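Local structure of succinoglycan biosynthesis protein (Bacillus cereus ATCC 14579, 3B55) at residues L195-V209 and Y227-N241. The protein binds calcium and belongs to the erythromycin esterase-like family, but its reaction is not established. The protein carries 1 engineered substitution. Numbering follows the deposited sequence.
Engineered in segment 227-241: Thr-233 (natural residue Gln).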
loop_
_atom_site.group_PDB
_atom_site.type_symbol
_atom_site.label_atom_id
_atom_site.label_comp_id
_atom_site.label_asym_id
_atom_site.label_seq_id
_atom_site.Cartn_x
_atom_site.Cartn_y
_atom_site.Cartn_z
ATOM N N LEU A 195 15.244 -30.789 11.415
ATOM C CA LEU A 195 14.828 -30.417 10.060
ATOM C C LEU A 195 15.749 -29.436 9.333
ATOM O O LEU A 195 15.694 -29.323 8.110
ATOM C CB LEU A 195 13.420 -29.810 10.087
ATOM C CG LEU A 195 12.183 -30.703 10.136
ATOM C CD1 LEU A 195 10.949 -29.807 10.115
ATOM C CD2 LEU A 195 12.166 -31.663 8.946
ATOM N N LEU A 196 16.599 -28.738 10.076
ATOM C CA LEU A 196 17.486 -27.744 9.478
ATOM C C LEU A 196 18.279 -28.164 8.238
ATOM O O LEU A 196 18.411 -27.384 7.301
ATOM C CB LEU A 196 18.449 -27.189 10.531
ATOM C CG LEU A 196 19.109 -25.871 10.116
ATOM C CD1 LEU A 196 18.032 -24.807 9.907
ATOM C CD2 LEU A 196 20.095 -25.420 11.180
ATOM N N PRO A 197 18.830 -29.387 8.214
ATOM C CA PRO A 197 19.594 -29.793 7.030
ATOM C C PRO A 197 18.810 -29.733 5.722
ATOM O O PRO A 197 19.341 -29.326 4.689
ATOM C CB PRO A 197 20.042 -31.207 7.386
ATOM C CG PRO A 197 20.224 -31.117 8.873
ATOM C CD PRO A 197 18.958 -30.394 9.283
ATOM N N ARG A 198 17.544 -30.135 5.782
ATOM C CA ARG A 198 16.656 -30.149 4.621
ATOM C C ARG A 198 16.366 -28.750 4.074
ATOM O O ARG A 198 15.842 -28.607 2.969
ATOM C CB ARG A 198 15.323 -30.808 4.993
ATOM C CG ARG A 198 15.421 -32.175 5.657
ATOM C CD ARG A 198 15.360 -33.312 4.650
ATOM N NE ARG A 198 14.381 -34.318 5.059
ATOM C CZ ARG A 198 13.067 -34.202 4.885
ATOM N NH1 ARG A 198 12.565 -33.123 4.300
ATOM N NH2 ARG A 198 12.253 -35.161 5.307
ATOM N N VAL A 199 16.708 -27.715 4.838
ATOM C CA VAL A 199 16.437 -26.337 4.408
ATOM C C VAL A 199 17.664 -25.412 4.357
ATOM O O VAL A 199 17.790 -24.584 3.456
ATOM C CB VAL A 199 15.353 -25.691 5.334
ATOM C CG1 VAL A 199 16.011 -24.938 6.499
ATOM C CG2 VAL A 199 14.459 -24.778 4.535
ATOM N N GLU A 200 18.558 -25.590 5.326
ATOM C CA GLU A 200 19.779 -24.815 5.491
ATOM C C GLU A 200 20.480 -24.229 4.269
ATOM O O GLU A 200 20.777 -23.036 4.263
ATOM C CB GLU A 200 20.757 -25.638 6.341
ATOM C CG GLU A 200 22.193 -25.757 5.825
ATOM C CD GLU A 200 22.929 -24.436 5.808
ATOM O OE1 GLU A 200 22.654 -23.585 6.678
ATOM O OE2 GLU A 200 23.796 -24.256 4.931
ATOM N N GLU A 201 20.791 -25.017 3.246
ATOM C CA GLU A 201 21.449 -24.387 2.106
ATOM C C GLU A 201 20.596 -24.194 0.869
ATOM O O GLU A 201 21.106 -23.838 -0.187
ATOM C CB GLU A 201 22.752 -25.084 1.735
ATOM C CG GLU A 201 22.634 -26.402 1.053
ATOM C CD GLU A 201 23.937 -27.168 1.143
ATOM O OE1 GLU A 201 24.788 -26.779 1.976
ATOM O OE2 GLU A 201 24.117 -28.159 0.400
ATOM N N LYS A 202 19.302 -24.446 0.997
ATOM C CA LYS A 202 18.391 -24.188 -0.095
ATOM C C LYS A 202 18.255 -22.679 0.080
ATOM O O LYS A 202 18.300 -21.903 -0.880
ATOM C CB LYS A 202 17.053 -24.870 0.157
ATOM C CG LYS A 202 16.834 -26.143 -0.657
ATOM C CD LYS A 202 15.612 -26.909 -0.154
ATOM C CE LYS A 202 15.596 -28.345 -0.673
ATOM N NZ LYS A 202 15.431 -28.424 -2.151
ATOM N N ILE A 203 18.153 -22.279 1.346
ATOM C CA ILE A 203 18.029 -20.874 1.721
ATOM C C ILE A 203 19.379 -20.179 1.535
ATOM O O ILE A 203 19.441 -18.986 1.223
ATOM C CB ILE A 203 17.576 -20.714 3.212
ATOM C CG1 ILE A 203 18.775 -20.776 4.152
ATOM C CG2 ILE A 203 16.589 -21.802 3.577
ATOM C CD1 ILE A 203 19.276 -19.419 4.590
ATOM N N LYS A 204 20.459 -20.930 1.727
ATOM C CA LYS A 204 21.797 -20.373 1.591
ATOM C C LYS A 204 22.059 -19.985 0.139
ATOM O O LYS A 204 22.787 -19.033 -0.141
ATOM C CB LYS A 204 22.830 -21.390 2.083
ATOM C CG LYS A 204 24.177 -20.806 2.476
ATOM C CD LYS A 204 24.953 -21.827 3.296
ATOM C CE LYS A 204 26.398 -21.428 3.448
ATOM N NZ LYS A 204 27.021 -21.366 2.104
ATOM N N GLY A 205 21.461 -20.731 -0.782
ATOM C CA GLY A 205 21.632 -20.444 -2.193
ATOM C C GLY A 205 20.648 -19.377 -2.643
ATOM O O GLY A 205 20.915 -18.624 -3.571
ATOM N N LEU A 206 19.505 -19.304 -1.971
ATOM C CA LEU A 206 18.475 -18.324 -2.308
ATOM C C LEU A 206 18.807 -16.902 -1.868
ATOM O O LEU A 206 18.461 -15.942 -2.548
ATOM C CB LEU A 206 17.143 -18.741 -1.680
ATOM C CG LEU A 206 16.310 -19.773 -2.437
ATOM C CD1 LEU A 206 15.250 -20.349 -1.510
ATOM C CD2 LEU A 206 15.677 -19.122 -3.670
ATOM N N ILE A 207 19.484 -16.776 -0.733
ATOM C CA ILE A 207 19.833 -15.472 -0.187
ATOM C C ILE A 207 20.505 -14.513 -1.171
ATOM O O ILE A 207 20.002 -13.414 -1.403
ATOM C CB ILE A 207 20.710 -15.635 1.077
ATOM C CG1 ILE A 207 19.871 -16.246 2.205
ATOM C CG2 ILE A 207 21.284 -14.288 1.508
ATOM C CD1 ILE A 207 20.666 -16.595 3.444
ATOM N N PRO A 208 21.638 -14.914 -1.771
ATOM C CA PRO A 208 22.327 -14.035 -2.721
ATOM C C PRO A 208 21.572 -13.645 -3.994
ATOM O O PRO A 208 21.879 -12.615 -4.592
ATOM C CB PRO A 208 23.612 -14.801 -3.028
ATOM C CG PRO A 208 23.180 -16.226 -2.897
ATOM C CD PRO A 208 22.361 -16.188 -1.627
ATOM N N VAL A 209 20.598 -14.446 -4.419
ATOM C CA VAL A 209 19.859 -14.113 -5.639
ATOM C C VAL A 209 18.537 -13.379 -5.418
ATOM O O VAL A 209 17.906 -12.933 -6.377
ATOM C CB VAL A 209 19.586 -15.367 -6.499
ATOM C CG1 VAL A 209 20.907 -15.974 -6.956
ATOM C CG2 VAL A 209 18.765 -16.380 -5.713
ATOM N N TYR A 227 15.290 -22.180 -8.411
ATOM C CA TYR A 227 15.093 -21.409 -7.194
ATOM C C TYR A 227 13.611 -21.389 -6.876
ATOM O O TYR A 227 13.222 -21.418 -5.711
ATOM C CB TYR A 227 15.653 -19.994 -7.364
ATOM C CG TYR A 227 17.164 -19.978 -7.273
ATOM C CD1 TYR A 227 17.807 -20.506 -6.151
ATOM C CD2 TYR A 227 17.954 -19.492 -8.318
ATOM C CE1 TYR A 227 19.183 -20.559 -6.069
ATOM C CE2 TYR A 227 19.350 -19.544 -8.242
ATOM C CZ TYR A 227 19.950 -20.082 -7.113
ATOM O OH TYR A 227 21.323 -20.160 -7.011
ATOM N N VAL A 228 12.780 -21.355 -7.913
ATOM C CA VAL A 228 11.341 -21.370 -7.701
ATOM C C VAL A 228 11.009 -22.682 -6.994
ATOM O O VAL A 228 10.138 -22.732 -6.121
ATOM C CB VAL A 228 10.575 -21.308 -9.039
ATOM C CG1 VAL A 228 9.124 -21.744 -8.839
ATOM C CG2 VAL A 228 10.631 -19.893 -9.592
ATOM N N LEU A 229 11.707 -23.749 -7.379
ATOM C CA LEU A 229 11.479 -25.057 -6.774
ATOM C C LEU A 229 12.050 -25.133 -5.372
ATOM O O LEU A 229 11.505 -25.827 -4.521
ATOM C CB LEU A 229 12.094 -26.165 -7.626
ATOM C CG LEU A 229 11.043 -26.982 -8.365
ATOM C CD1 LEU A 229 10.100 -27.658 -7.371
ATOM C CD2 LEU A 229 10.273 -26.047 -9.276
ATOM N N ASP A 230 13.161 -24.441 -5.137
ATOM C CA ASP A 230 13.760 -24.446 -3.814
ATOM C C ASP A 230 12.804 -23.792 -2.825
ATOM O O ASP A 230 12.660 -24.254 -1.698
ATOM C CB ASP A 230 15.094 -23.697 -3.813
ATOM C CG ASP A 230 16.216 -24.489 -4.468
ATOM O OD1 ASP A 230 15.994 -25.663 -4.841
ATOM O OD2 ASP A 230 17.326 -23.936 -4.605
ATOM N N ALA A 231 12.143 -22.723 -3.256
ATOM C CA ALA A 231 11.196 -22.010 -2.399
ATOM C C ALA A 231 9.965 -22.874 -2.127
ATOM O O ALA A 231 9.506 -22.975 -0.982
ATOM C CB ALA A 231 10.778 -20.687 -3.055
ATOM N N LYS A 232 9.429 -23.492 -3.180
ATOM C CA LYS A 232 8.258 -24.354 -3.034
ATOM C C LYS A 232 8.576 -25.450 -2.035
ATOM O O LYS A 232 7.757 -25.786 -1.180
ATOM C CB LYS A 232 7.881 -24.996 -4.370
ATOM C CG LYS A 232 7.086 -24.094 -5.294
ATOM C CD LYS A 232 6.693 -24.815 -6.575
ATOM C CE LYS A 232 5.815 -23.933 -7.467
ATOM N NZ LYS A 232 5.487 -24.586 -8.769
ATOM N N THR A 233 9.776 -26.001 -2.156
ATOM C CA THR A 233 10.231 -27.062 -1.274
ATOM C C THR A 233 10.340 -26.605 0.181
ATOM O O THR A 233 9.981 -27.349 1.088
ATOM C CB THR A 233 11.593 -27.614 -1.751
ATOM O OG1 THR A 233 11.389 -28.460 -2.892
ATOM C CG2 THR A 233 12.273 -28.400 -0.646
ATOM N N ILE A 234 10.842 -25.396 0.408
ATOM C CA ILE A 234 10.966 -24.890 1.770
ATOM C C ILE A 234 9.589 -24.797 2.414
ATOM O O ILE A 234 9.393 -25.250 3.542
ATOM C CB ILE A 234 11.640 -23.507 1.804
ATOM C CG1 ILE A 234 13.110 -23.646 1.401
ATOM C CG2 ILE A 234 11.505 -22.895 3.189
ATOM C CD1 ILE A 234 13.894 -22.353 1.457
ATOM N N SER A 235 8.637 -24.217 1.692
ATOM C CA SER A 235 7.269 -24.088 2.184
ATOM C C SER A 235 6.652 -25.462 2.387
ATOM O O SER A 235 5.958 -25.705 3.374
ATOM C CB SER A 235 6.415 -23.292 1.195
ATOM O OG SER A 235 6.790 -21.932 1.210
ATOM N N ALA A 236 6.895 -26.358 1.437
ATOM C CA ALA A 236 6.366 -27.710 1.536
ATOM C C ALA A 236 6.936 -28.387 2.784
ATOM O O ALA A 236 6.231 -29.118 3.473
ATOM C CB ALA A 236 6.727 -28.515 0.288
ATOM N N LEU A 237 8.207 -28.136 3.077
ATOM C CA LEU A 237 8.826 -28.743 4.248
ATOM C C LEU A 237 8.163 -28.294 5.544
ATOM O O LEU A 237 7.926 -29.099 6.441
ATOM C CB LEU A 237 10.322 -28.423 4.297
ATOM C CG LEU A 237 11.044 -29.007 5.516
ATOM C CD1 LEU A 237 12.512 -29.183 5.205
ATOM C CD2 LEU A 237 10.852 -28.105 6.725
ATOM N N LEU A 238 7.872 -27.004 5.652
ATOM C CA LEU A 238 7.237 -26.489 6.856
ATOM C C LEU A 238 5.820 -27.039 7.011
ATOM O O LEU A 238 5.372 -27.312 8.125
ATOM C CB LEU A 238 7.204 -24.960 6.814
ATOM C CG LEU A 238 8.559 -24.258 6.920
ATOM C CD1 LEU A 238 8.410 -22.793 6.575
ATOM C CD2 LEU A 238 9.119 -24.422 8.329
ATOM N N GLU A 239 5.129 -27.220 5.886
ATOM C CA GLU A 239 3.756 -27.719 5.891
ATOM C C GLU A 239 3.599 -29.179 6.329
ATOM O O GLU A 239 2.665 -29.499 7.060
ATOM C CB GLU A 239 3.130 -27.527 4.505
ATOM C CG GLU A 239 1.654 -27.934 4.392
ATOM C CD GLU A 239 0.745 -27.183 5.357
ATOM O OE1 GLU A 239 1.126 -26.080 5.807
ATOM O OE2 GLU A 239 -0.358 -27.690 5.655
ATOM N N GLU A 240 4.490 -30.065 5.888
ATOM C CA GLU A 240 4.374 -31.470 6.284
ATOM C C GLU A 240 4.929 -31.771 7.672
ATOM O O GLU A 240 4.598 -32.798 8.259
ATOM C CB GLU A 240 5.025 -32.407 5.258
ATOM C CG GLU A 240 6.032 -31.769 4.333
ATOM C CD GLU A 240 5.602 -31.862 2.880
ATOM O OE1 GLU A 240 4.547 -31.287 2.530
ATOM O OE2 GLU A 240 6.316 -32.514 2.087
ATOM N N ASN A 241 5.773 -30.882 8.190
ATOM C CA ASN A 241 6.344 -31.053 9.524
ATOM C C ASN A 241 5.613 -30.133 10.490
ATOM O O ASN A 241 6.098 -29.812 11.579
ATOM C CB ASN A 241 7.836 -30.729 9.514
ATOM C CG ASN A 241 8.633 -31.726 8.701
ATOM O OD1 ASN A 241 9.063 -31.437 7.582
ATOM N ND2 ASN A 241 8.822 -32.917 9.257
HETATM O O HOH W 1 18.961 -22.649 -3.355
HETATM O O HOH W 2 22.819 -19.269 -5.168
#
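Ile-234 lies at the apolar centre, a knob in the hole made by Val-199, Lys-202, Ile-203 and Leu-206. With CG1 beside its own backbone N (chi1 -69°) and the chain extended beyond, its CD1 lies 3.5 Å from CG2 of Ile-203, a tight fit, while CG2 of Val-199 packs across CG1. Leu-206 returns the fit, a knob among Tyr-227, Asp-230, Ala-231 and Ile-234; it and Tyr-227 slide past each other in opposite directions, with CD2 of Leu-206 3.6 Å from CD1 of Tyr-227. Val-209 closes this end with a CH-pi contact, CG2 standing 3.9 Å from the centroid of the Tyr-227 ring, almost on the normal. Toward the other end, Leu-237 sends CD1 against CB of Arg-198 and CD2 against CD1 of Leu-195.

At the polar edge, Lys-202 lays CE against CG2 of the engineered Thr-233, and the salt bridge from its NZ to OD1 of Asp-230 is long, 3.9 Å. One water links Lys-202 O to Asp-230 OD2, another Gly-205 O to Tyr-227 OH; the legs to OD2 and OH are modelled unusually short, so their exact geometry is doubtful.

The helices, roughly antiparallel with their directions 145° apart, join remote from the calcium site. Their pairing thus rests on interlocked apolar side chains, the Tyr-227 ring among them, with water-mediated bonds along one border.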